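D-alanyl-lipoteichoic acid synthetase (Streptococcus pneumoniae, PDB 3BMA) probably takes part in attaching D-alanine to lipoteichoic acid, as a membrane-associated DltD-family protein related to the SGNH hydrolases. Local coordinates at residues C[54-59]-C[352-357]; C[96-101]-C[287-292]; C[220-225]-C[360-365]; C[276-281]-C[323-328]. The protein carries 1 engineered substitution. All coordinates share one frame; numbering follows the deposited sequence. Where two conformers were deposited one is given.

Interaction 1: C[54-59]-C[352-357]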
# COMPACT_ATOMS: atom_id res chain seq x y z
N ARG C 54 -40.95 -19.08 14.66
CA ARG C 54 -41.88 -20.07 15.19
C ARG C 54 -42.39 -21.01 14.11
O ARG C 54 -42.98 -20.58 13.11
CB ARG C 54 -43.05 -19.41 15.94
CG ARG C 54 -42.70 -18.86 17.33
CD ARG C 54 -42.65 -19.95 18.42
NE ARG C 54 -41.30 -20.46 18.64
CZ ARG C 54 -40.88 -21.68 18.30
NH1 ARG C 54 -39.63 -22.03 18.55
NH2 ARG C 54 -41.70 -22.55 17.71
N PHE C 55 -42.15 -22.31 14.32
CA PHE C 55 -42.46 -23.34 13.35
C PHE C 55 -43.73 -24.09 13.72
O PHE C 55 -44.03 -24.30 14.90
CB PHE C 55 -41.31 -24.34 13.28
CG PHE C 55 -40.06 -23.81 12.62
CD1 PHE C 55 -39.22 -22.91 13.28
CD2 PHE C 55 -39.69 -24.24 11.34
CE1 PHE C 55 -38.06 -22.44 12.68
CE2 PHE C 55 -38.53 -23.77 10.74
CZ PHE C 55 -37.71 -22.86 11.41
N ASP C 56 -44.48 -24.49 12.69
CA ASP C 56 -45.60 -25.43 12.83
C ASP C 56 -45.64 -26.38 11.64
O ASP C 56 -44.68 -26.45 10.87
CB ASP C 56 -46.94 -24.71 13.06
CG ASP C 56 -47.27 -23.68 11.98
OD1 ASP C 56 -47.32 -22.48 12.30
OD2 ASP C 56 -47.50 -24.08 10.82
N GLY C 57 -46.74 -27.11 11.49
CA GLY C 57 -46.89 -28.10 10.42
C GLY C 57 -47.04 -27.51 9.03
O GLY C 57 -46.78 -28.19 8.03
N ALA C 58 -47.46 -26.25 8.97
CA ALA C 58 -47.68 -25.56 7.70
C ALA C 58 -46.57 -24.57 7.33
O ALA C 58 -46.63 -23.94 6.27
CB ALA C 58 -49.03 -24.88 7.71
N HIS C 59 -45.57 -24.45 8.20
CA HIS C 59 -44.39 -23.60 7.99
C HIS C 59 -43.70 -23.95 6.66
O HIS C 59 -43.54 -25.14 6.36
CB HIS C 59 -43.42 -23.78 9.16
CG HIS C 59 -42.37 -22.72 9.27
ND1 HIS C 59 -41.22 -22.74 8.51
CD2 HIS C 59 -42.29 -21.61 10.04
CE1 HIS C 59 -40.48 -21.68 8.81
NE2 HIS C 59 -41.11 -20.98 9.74
N LEU C 352 -47.50 -14.24 11.08
CA LEU C 352 -48.19 -15.33 10.39
C LEU C 352 -47.88 -16.65 11.07
O LEU C 352 -46.76 -16.88 11.54
CB LEU C 352 -47.75 -15.41 8.93
CG LEU C 352 -48.65 -14.94 7.78
CD1 LEU C 352 -49.12 -13.51 7.95
CD2 LEU C 352 -47.91 -15.09 6.46
N GLY C 353 -48.87 -17.53 11.10
CA GLY C 353 -48.71 -18.86 11.63
C GLY C 353 -49.90 -19.73 11.29
O GLY C 353 -50.94 -19.22 10.87
N TRP C 354 -49.72 -21.03 11.47
CA TRP C 354 -50.76 -22.05 11.30
C TRP C 354 -51.45 -22.00 9.93
O TRP C 354 -50.84 -22.33 8.92
CB TRP C 354 -51.77 -22.01 12.46
CG TRP C 354 -51.22 -22.50 13.78
CD1 TRP C 354 -50.62 -23.71 14.03
CD2 TRP C 354 -51.27 -21.82 15.04
NE1 TRP C 354 -50.28 -23.81 15.36
CE2 TRP C 354 -50.66 -22.66 16.00
CE3 TRP C 354 -51.76 -20.57 15.45
CZ2 TRP C 354 -50.53 -22.30 17.35
CZ3 TRP C 354 -51.63 -20.20 16.79
CH2 TRP C 354 -51.02 -21.07 17.72
N LEU C 355 -52.72 -21.60 9.92
CA LEU C 355 -53.50 -21.51 8.68
C LEU C 355 -53.04 -20.35 7.80
O LEU C 355 -53.23 -20.37 6.58
CB LEU C 355 -55.00 -21.42 8.98
CG LEU C 355 -55.88 -22.68 8.93
CD1 LEU C 355 -55.34 -23.84 9.77
CD2 LEU C 355 -57.31 -22.34 9.36
N GLY C 356 -52.43 -19.34 8.42
CA GLY C 356 -51.84 -18.21 7.69
C GLY C 356 -50.64 -18.59 6.84
O GLY C 356 -50.35 -17.93 5.85
N TRP C 357 -49.95 -19.66 7.23
CA TRP C 357 -48.87 -20.23 6.43
C TRP C 357 -49.39 -20.91 5.17
O TRP C 357 -48.68 -20.98 4.16
CB TRP C 357 -48.07 -21.24 7.24
CG TRP C 357 -47.01 -20.68 8.18
CD1 TRP C 357 -46.76 -21.10 9.46
CD2 TRP C 357 -46.06 -19.63 7.91
NE1 TRP C 357 -45.73 -20.38 10.00
CE2 TRP C 357 -45.28 -19.47 9.08
CE3 TRP C 357 -45.79 -18.81 6.81
CZ2 TRP C 357 -44.25 -18.53 9.17
CZ3 TRP C 357 -44.77 -17.87 6.90
CH2 TRP C 357 -44.01 -17.74 8.08
O HOH W 1 -46.07 -21.91 4.11
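Asp56 OD1 is gripped from two quarters: the backbone N of Trp354 donates to it at 2.9 Å, and Lys347 forms a salt bridge with it from outside the two segments. In this alpha/beta domain, whose family belongs to the SGNH-hydrolase clan, the contact joins the loop between strand 43-47 and helix 60-66 to the N-terminal end of helix 355-369. The Trp354 N-H reaches the oxygen from above the carboxylate, 43° out of its plane. The other oxygen is used locally: Asp56 OD2 accepts from Ala58 N through its anti lone pair at 2.9 Å, closing an Asx turn. CG lies between the backbone N and carbonyl carbon (chi1 55°), which lets one carboxylate serve both its own turn and the incoming helix.

The Trp357 indole is enclosed on three sides. Leu352 O lies over one face and His59 CA over the other, 3.9 Å from the centroid of the five-membered ring, while the Asp56 carboxylate approaches its edge. The His59 imidazole runs alongside at an oblique 66° and caps helix 60-66 by accepting from Ala61 N. Ala58 CB packs against Trp357 CB at 3.8 Å, and beside them a water donates to both Ala58 O (3.0 Å) and Trp357 O (2.8 Å).

Interaction 2: C[96-101]-C[287-292]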
# COMPACT_ATOMS: atom_id res chain seq x y z
N GLN C 96 -25.00 -14.36 -5.60
CA GLN C 96 -25.96 -15.41 -5.22
C GLN C 96 -27.41 -14.94 -5.33
O GLN C 96 -28.34 -15.75 -5.25
CB GLN C 96 -25.68 -15.90 -3.80
CG GLN C 96 -24.50 -16.88 -3.67
CD GLN C 96 -23.14 -16.23 -3.85
OE1 GLN C 96 -22.31 -16.71 -4.62
NE2 GLN C 96 -22.91 -15.13 -3.14
N LEU C 97 -27.59 -13.63 -5.51
CA LEU C 97 -28.92 -13.04 -5.67
C LEU C 97 -29.23 -12.69 -7.12
O LEU C 97 -30.40 -12.57 -7.49
CB LEU C 97 -29.07 -11.79 -4.80
CG LEU C 97 -29.00 -11.92 -3.28
CD1 LEU C 97 -29.14 -10.54 -2.67
CD2 LEU C 97 -30.06 -12.86 -2.72
N GLU C 98 -28.18 -12.52 -7.93
CA GLU C 98 -28.26 -12.15 -9.34
C GLU C 98 -29.18 -13.08 -10.15
O GLU C 98 -28.98 -14.30 -10.16
CB GLU C 98 -26.86 -12.12 -9.96
CG GLU C 98 -26.76 -11.46 -11.34
CD GLU C 98 -26.62 -9.94 -11.27
OE1 GLU C 98 -26.24 -9.42 -10.20
OE2 GLU C 98 -26.89 -9.27 -12.30
N ASN C 99 -30.18 -12.48 -10.80
CA ASN C 99 -31.22 -13.15 -11.61
C ASN C 99 -32.00 -14.25 -10.88
O ASN C 99 -32.25 -15.32 -11.43
CB ASN C 99 -30.65 -13.71 -12.93
CG ASN C 99 -29.76 -12.73 -13.66
OD1 ASN C 99 -28.56 -12.97 -13.81
ND2 ASN C 99 -30.33 -11.63 -14.14
N LYS C 100 -32.38 -13.97 -9.64
CA LYS C 100 -33.01 -15.00 -8.81
C LYS C 100 -34.32 -14.58 -8.15
O LYS C 100 -34.66 -13.41 -8.10
CB LYS C 100 -32.01 -15.53 -7.78
CG LYS C 100 -31.49 -16.91 -8.15
CD LYS C 100 -29.99 -17.01 -8.06
CE LYS C 100 -29.50 -18.27 -8.75
NZ LYS C 100 -28.02 -18.31 -8.88
N GLN C 101 -35.08 -15.57 -7.68
CA GLN C 101 -36.31 -15.29 -6.96
C GLN C 101 -36.06 -15.25 -5.46
O GLN C 101 -35.31 -16.06 -4.93
CB GLN C 101 -37.38 -16.34 -7.29
CG GLN C 101 -37.96 -16.23 -8.69
CD GLN C 101 -39.09 -17.22 -8.93
OE1 GLN C 101 -39.00 -18.39 -8.57
NE2 GLN C 101 -40.17 -16.75 -9.54
N LYS C 287 -30.90 -3.65 -9.39
CA LYS C 287 -29.52 -3.80 -9.86
C LYS C 287 -29.15 -5.26 -10.07
O LYS C 287 -28.45 -5.60 -11.03
CB LYS C 287 -28.55 -3.18 -8.86
CG LYS C 287 -28.52 -1.67 -8.82
CD LYS C 287 -27.71 -1.21 -7.62
CE LYS C 287 -27.49 0.29 -7.63
NZ LYS C 287 -26.56 0.70 -6.54
N SER C 288 -29.62 -6.13 -9.17
CA SER C 288 -29.29 -7.56 -9.21
C SER C 288 -30.27 -8.37 -10.05
O SER C 288 -30.06 -9.56 -10.26
CB SER C 288 -29.24 -8.14 -7.79
OG SER C 288 -28.49 -7.32 -6.91
N LYS C 289 -31.31 -7.70 -10.54
CA LYS C 289 -32.40 -8.31 -11.33
C LYS C 289 -33.09 -9.45 -10.59
O LYS C 289 -33.35 -10.50 -11.19
CB LYS C 289 -31.91 -8.79 -12.72
CG LYS C 289 -31.21 -7.74 -13.57
CD LYS C 289 -30.97 -8.27 -14.97
CE LYS C 289 -29.97 -7.41 -15.73
NZ LYS C 289 -28.58 -7.57 -15.20
N VAL C 290 -33.37 -9.27 -9.30
CA VAL C 290 -34.09 -10.31 -8.57
C VAL C 290 -35.60 -10.15 -8.76
O VAL C 290 -36.09 -9.04 -8.97
CB VAL C 290 -33.67 -10.47 -7.04
CG1 VAL C 290 -32.29 -9.90 -6.76
CG2 VAL C 290 -34.70 -9.87 -6.10
N ASN C 291 -36.32 -11.27 -8.72
CA ASN C 291 -37.77 -11.28 -8.84
C ASN C 291 -38.38 -11.65 -7.49
O ASN C 291 -38.55 -12.83 -7.18
CB ASN C 291 -38.22 -12.25 -9.94
CG ASN C 291 -39.70 -12.13 -10.26
OD1 ASN C 291 -40.36 -11.13 -9.95
ND2 ASN C 291 -40.24 -13.17 -10.90
N PRO C 292 -38.70 -10.64 -6.67
CA PRO C 292 -39.21 -10.85 -5.33
C PRO C 292 -40.73 -11.01 -5.28
O PRO C 292 -41.45 -10.39 -6.07
CB PRO C 292 -38.81 -9.57 -4.61
CG PRO C 292 -38.77 -8.53 -5.67
CD PRO C 292 -38.58 -9.20 -6.98
O HOH W 2 -33.32 -11.71 -14.38
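The carboxamides of Gln101 and Asn291 lie side by side and point the same way, their planes turned 40° apart, and they meet through their nitrogens, NE2 of Gln101 being 3.8 Å from ND2 of Asn291. Both groups find their polar partners beyond the pair: Gln101 OE1 accepts from Arg42 and its NE2 donates to Phe367 O, while Asn291 ND2 donates to Thr372 O. A third amide, that of Asn99, runs alongside the Lys289 chain, with ND2 3.5 Å from Lys289 CD, and donates to a water that also makes a weak bond to Lys289 O.

Gln101 and Asn291 stand where two neighbouring strands of the central parallel sheet, 101-105 and 291-296, begin, paired by a single parallel bridge. Asn291 N donates to Lys100 O at 2.8 Å. Ahead of the bridge, Leu97 to Lys100 form a type II turn, and Asn99 N, from within it, donates almost straight to Ser288 O at 3.0 Å. Glu98 CA adds a CA-H...O contact to the same oxygen at 3.3 Å. The Glu98 chain, bent at chi2 (84°), folds its carboxylate back over Ser288, and Glu98 OE2 makes only a long salt bridge, 3.8 Å, to Lys289 NZ. Val290 CG1 fits against Leu97 O and CB on the buried side.

Backbone bonds therefore carry the joint, and the solvent-side charges probably add little more than a loose electrostatic attraction.

Interaction 3: C[220-225]-C[360-365]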
# COMPACT_ATOMS: atom_id res chain seq x y z
N PHE C 220 -49.85 -34.46 -0.87
CA PHE C 220 -50.08 -33.03 -0.69
C PHE C 220 -51.47 -32.58 -1.10
O PHE C 220 -51.89 -32.75 -2.25
CB PHE C 220 -49.02 -32.20 -1.44
CG PHE C 220 -49.19 -30.71 -1.30
CD1 PHE C 220 -48.78 -30.07 -0.13
CD2 PHE C 220 -49.75 -29.95 -2.32
CE1 PHE C 220 -48.94 -28.70 0.01
CE2 PHE C 220 -49.92 -28.58 -2.18
CZ PHE C 220 -49.51 -27.95 -1.01
N SER C 221 -52.19 -32.00 -0.14
CA SER C 221 -53.41 -31.24 -0.39
C SER C 221 -53.58 -30.21 0.72
O SER C 221 -53.36 -30.52 1.90
CB SER C 221 -54.63 -32.16 -0.49
OG SER C 221 -55.51 -32.02 0.61
N TYR C 222 -53.97 -29.00 0.34
CA TYR C 222 -54.13 -27.89 1.28
C TYR C 222 -55.22 -28.12 2.33
O TYR C 222 -55.07 -27.70 3.47
CB TYR C 222 -54.41 -26.58 0.54
CG TYR C 222 -53.19 -25.94 -0.08
CD1 TYR C 222 -52.98 -25.99 -1.46
CD2 TYR C 222 -52.25 -25.28 0.71
CE1 TYR C 222 -51.87 -25.41 -2.04
CE2 TYR C 222 -51.13 -24.69 0.14
CZ TYR C 222 -50.95 -24.75 -1.24
OH TYR C 222 -49.84 -24.17 -1.81
N GLN C 223 -56.30 -28.80 1.94
CA GLN C 223 -57.42 -29.07 2.84
C GLN C 223 -57.09 -30.15 3.88
O GLN C 223 -57.52 -30.06 5.03
CB GLN C 223 -58.68 -29.45 2.05
CG GLN C 223 -59.98 -29.36 2.85
CD GLN C 223 -60.25 -27.96 3.40
OE1 GLN C 223 -60.34 -26.99 2.65
NE2 GLN C 223 -60.39 -27.86 4.72
N ALA C 224 -56.32 -31.17 3.48
CA ALA C 224 -55.90 -32.24 4.38
C ALA C 224 -54.91 -31.74 5.42
O ALA C 224 -54.99 -32.11 6.60
CB ALA C 224 -55.33 -33.42 3.61
N ILE C 225 -53.98 -30.90 4.99
CA ILE C 225 -53.01 -30.26 5.89
C ILE C 225 -53.74 -29.33 6.86
O ILE C 225 -53.43 -29.32 8.05
CB ILE C 225 -51.89 -29.52 5.11
CG1 ILE C 225 -51.04 -30.53 4.33
CG2 ILE C 225 -50.99 -28.71 6.06
CD1 ILE C 225 -50.21 -29.91 3.23
N PHE C 360 -50.17 -18.22 2.74
CA PHE C 360 -48.81 -17.83 2.34
C PHE C 360 -48.31 -18.75 1.23
O PHE C 360 -47.86 -18.28 0.18
CB PHE C 360 -47.90 -17.86 3.58
CG PHE C 360 -46.43 -17.61 3.31
CD1 PHE C 360 -45.91 -16.33 3.39
CD2 PHE C 360 -45.57 -18.68 3.06
CE1 PHE C 360 -44.55 -16.10 3.17
CE2 PHE C 360 -44.21 -18.46 2.83
CZ PHE C 360 -43.70 -17.17 2.89
N ASP C 361 -48.41 -20.06 1.47
CA ASP C 361 -47.98 -21.09 0.51
C ASP C 361 -48.68 -21.01 -0.85
O ASP C 361 -48.05 -21.21 -1.89
CB ASP C 361 -48.14 -22.48 1.12
CG ASP C 361 -47.32 -23.53 0.40
OD1 ASP C 361 -46.13 -23.27 0.12
OD2 ASP C 361 -47.85 -24.62 0.12
N LYS C 362 -49.98 -20.71 -0.84
CA LYS C 362 -50.79 -20.63 -2.06
C LYS C 362 -50.36 -19.53 -3.03
O LYS C 362 -50.67 -19.59 -4.23
CB LYS C 362 -52.28 -20.47 -1.72
CG LYS C 362 -52.96 -21.74 -1.22
CD LYS C 362 -54.29 -21.43 -0.57
CE LYS C 362 -54.78 -22.60 0.28
NZ LYS C 362 -55.86 -22.20 1.22
N ALA C 363 -49.65 -18.52 -2.52
CA ALA C 363 -49.12 -17.45 -3.36
C ALA C 363 -47.63 -17.66 -3.64
O ALA C 363 -47.14 -17.30 -4.72
CB ALA C 363 -49.36 -16.09 -2.72
N VAL C 364 -46.92 -18.24 -2.67
CA VAL C 364 -45.47 -18.36 -2.73
C VAL C 364 -45.01 -19.60 -3.50
O VAL C 364 -44.17 -19.50 -4.40
CB VAL C 364 -44.83 -18.25 -1.31
CG1 VAL C 364 -43.35 -18.57 -1.33
CG2 VAL C 364 -45.04 -16.86 -0.75
N ASP C 365 -45.56 -20.77 -3.15
CA ASP C 365 -45.22 -22.03 -3.85
C ASP C 365 -45.37 -22.00 -5.38
O ASP C 365 -44.39 -22.33 -6.06
CB ASP C 365 -45.92 -23.25 -3.23
CG ASP C 365 -45.63 -24.53 -3.99
OD1 ASP C 365 -44.49 -25.03 -3.92
OD2 ASP C 365 -46.56 -25.04 -4.66
O HOH W 3 -55.99 -24.43 3.01
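Tyr222 and Asp361 meet through a weak hydrogen bond, in which the phenol OH donates to Asp361 OD2 at 2.8 Å. The tyrosine ring is the centre of this surface contact and is held from several directions. Lys362 lies over one face, its CG 3.8 Å from the ring centroid and 17° off the normal, a CH-pi contact. Further along, Lys362 CE comes within 3.7 Å of Tyr222 CG, so that the extended aliphatic chain slides along the ring against the direction of the tyrosine. Over the opposite face sits CZ of Phe220, and at the edge, in the ring plane, Asp361 CB.

The carboxylate is set by a second shell. With CG anti to the backbone N (chi1 -161°), Asp361 leans toward Tyr222 with OD2, while OD1 forms a salt bridge to Arg69. Asp365, one turn on, binds the same Arg69 nitrogen through its own OD1, which also accepts from Tyr71, so the arginine ties successive turns of the helix together. Ser221 OG, at the N-cap of helix 222-235, accepts from Ala224 N at 3.1 Å and fixes the helix start from which Tyr222 projects. At its far end Lys362 NZ donates to a water at 2.9 Å, which returns a weak bond to Tyr222 O.

The contact thus docks the first turn of helix 222-235 onto helix 355-369, which is also packed by helix 60-66, through Asp361 on Leu63, and by strand 291-296, through Phe360 and Val364 on Ile295.

Interaction 4: C[276-281]-C[323-328]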
# COMPACT_ATOMS: atom_id res chain seq x y z
N ASN C 276 -37.70 4.94 3.50
CA ASN C 276 -36.45 5.22 2.80
C ASN C 276 -35.50 4.02 2.86
O ASN C 276 -34.71 3.82 1.94
CB ASN C 276 -35.75 6.46 3.34
CG ASN C 276 -36.65 7.69 3.39
OD1 ASN C 276 -36.54 8.49 4.32
ND2 ASN C 276 -37.51 7.86 2.39
N ASP C 277 -35.56 3.25 3.95
CA ASP C 277 -34.74 2.05 4.10
C ASP C 277 -35.18 0.97 3.12
O ASP C 277 -34.35 0.22 2.61
CB ASP C 277 -34.80 1.49 5.53
CG ASP C 277 -34.09 2.36 6.56
OD1 ASP C 277 -33.42 3.35 6.18
OD2 ASP C 277 -34.20 2.05 7.77
N LEU C 278 -36.49 0.89 2.88
CA LEU C 278 -37.08 -0.05 1.91
C LEU C 278 -36.58 0.23 0.50
O LEU C 278 -36.33 -0.70 -0.27
CB LEU C 278 -38.61 -0.01 1.97
CG LEU C 278 -39.44 -0.81 0.95
CD1 LEU C 278 -39.30 -2.32 1.16
CD2 LEU C 278 -40.90 -0.39 1.00
N GLN C 279 -36.41 1.51 0.18
CA GLN C 279 -35.88 1.93 -1.11
C GLN C 279 -34.44 1.45 -1.39
O GLN C 279 -34.05 1.32 -2.55
CB GLN C 279 -35.99 3.46 -1.25
CG GLN C 279 -35.81 4.00 -2.67
CD GLN C 279 -36.73 3.36 -3.70
OE1 GLN C 279 -37.86 2.95 -3.39
NE2 GLN C 279 -36.26 3.27 -4.93
N LEU C 280 -33.67 1.17 -0.34
CA LEU C 280 -32.34 0.57 -0.49
C LEU C 280 -32.44 -0.85 -1.02
O LEU C 280 -31.73 -1.21 -1.96
CB LEU C 280 -31.59 0.58 0.83
CG LEU C 280 -31.09 1.93 1.33
CD1 LEU C 280 -30.58 1.80 2.74
CD2 LEU C 280 -29.99 2.45 0.42
N VAL C 281 -33.31 -1.63 -0.40
CA VAL C 281 -33.58 -3.01 -0.80
C VAL C 281 -34.07 -3.09 -2.25
O VAL C 281 -33.51 -3.85 -3.05
CB VAL C 281 -34.58 -3.66 0.19
CG1 VAL C 281 -35.22 -4.91 -0.38
CG2 VAL C 281 -33.90 -3.96 1.52
N TYR C 323 -47.83 1.31 -3.24
CA TYR C 323 -47.50 2.33 -4.23
C TYR C 323 -46.00 2.40 -4.52
O TYR C 323 -45.60 2.49 -5.68
CB TYR C 323 -48.02 3.71 -3.83
CG TYR C 323 -47.70 4.78 -4.85
CD1 TYR C 323 -48.39 4.84 -6.07
CD2 TYR C 323 -46.69 5.73 -4.61
CE1 TYR C 323 -48.09 5.81 -7.01
CE2 TYR C 323 -46.39 6.70 -5.56
CZ TYR C 323 -47.09 6.74 -6.75
OH TYR C 323 -46.79 7.70 -7.68
N GLN C 324 -45.19 2.34 -3.47
CA GLN C 324 -43.73 2.35 -3.60
C GLN C 324 -43.23 1.15 -4.41
O GLN C 324 -42.34 1.29 -5.25
CB GLN C 324 -43.06 2.36 -2.22
CG GLN C 324 -41.57 2.68 -2.25
CD GLN C 324 -40.97 2.91 -0.88
OE1 GLN C 324 -41.65 2.82 0.15
NE2 GLN C 324 -39.67 3.20 -0.85
N LEU C 325 -43.83 -0.01 -4.16
CA LEU C 325 -43.50 -1.22 -4.90
C LEU C 325 -43.99 -1.14 -6.35
O LEU C 325 -43.18 -1.21 -7.28
CB LEU C 325 -44.10 -2.45 -4.21
CG LEU C 325 -43.81 -2.72 -2.73
CD1 LEU C 325 -44.51 -4.00 -2.28
CD2 LEU C 325 -42.32 -2.80 -2.46
N GLU C 326 -45.30 -0.97 -6.52
CA GLU C 326 -45.95 -1.08 -7.83
C GLU C 326 -45.64 0.03 -8.83
O GLU C 326 -45.58 -0.23 -10.03
CB GLU C 326 -47.46 -1.25 -7.68
CG GLU C 326 -47.85 -2.65 -7.27
CD GLU C 326 -49.32 -2.80 -6.93
OE1 GLU C 326 -49.82 -2.05 -6.07
OE2 GLU C 326 -49.97 -3.69 -7.52
N SER C 327 -45.41 1.26 -8.34
CA SER C 327 -45.06 2.37 -9.23
C SER C 327 -43.65 2.24 -9.78
O SER C 327 -43.25 2.97 -10.69
CB SER C 327 -45.24 3.73 -8.54
OG SER C 327 -44.24 3.95 -7.56
N GLN C 328 -42.89 1.29 -9.23
CA GLN C 328 -41.52 1.04 -9.65
C GLN C 328 -41.40 -0.29 -10.39
O GLN C 328 -40.35 -0.60 -10.93
CB GLN C 328 -40.60 1.06 -8.44
CG GLN C 328 -40.41 2.44 -7.83
CD GLN C 328 -39.39 2.45 -6.72
OE1 GLN C 328 -38.28 2.96 -6.89
NE2 GLN C 328 -39.75 1.88 -5.57
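Gln279 reaches from helix 274-287 toward Gln324, on helix 311-326, and Gln328, a little further along the chain; the two helices each lead into a strand of the parallel sheet in this alpha/beta fold. Gln279 CB already lies 3.7 Å from Gln324 NE2. From there the chain leaves with CG anti to the backbone N (chi1 -165°) and bends at chi2 (54°), which brings CD opposite the Gln328 amide. At the tip Gln279 OE1 accepts twice in its carbonyl plane, from Gln324 NE2 at 3.1 Å on one lone pair and from Gln328 NE2 at 3.1 Å on the other. Gln279 NE2 donates back to Gln328 OE1 at 2.8 Å, so that Gln279 and Gln328 form a reciprocal pair of amide-amide hydrogen bonds, their planes 31° apart.

The two donor amides are themselves pinned. Gln328 NE2 spends its second hydrogen on Gln324 O at 2.7 Å, and Gln328 OE1 also accepts from Asn380 N. Gln324 NE2 donates to Tyr275 O as well, and its OE1 accepts from Trp388. This network fixes the rotation of the three amides and gives each of their oxygens and nitrogens at least one partner in a buried interface.

Phe383, from a loop outside the segments, touches both Gln279 and Gln324. On the flank of the network Leu278, directed at the other helix, rests its CD2 3.4 Å from Gln324 OE1, and the same methyl makes the apolar touch of the contact, 4.4 Å from Leu325 CD2.

Interactions 1 and 3 share helix 355-369 and form one continuous region: their centres are about 11 Å apart, and Leu352 CD2 touches Phe360 CD1 at 3.9 Å. Helix 222-235 also reaches both. Interactions 2 and 4 are linked instead through consecutive elements, helix 274-287 and strand 291-296, with centres about 16 Å apart and no direct touch. Interactions 1 and 4 lie on opposite sides of the chain's centre. In SGNH hydrolases the block just before the final helix carries the catalytic aspartate and histidine, so interaction 1 probably borders the active site; interaction 4, about 27 Å from interaction 1 between centres, is then probably remote from it.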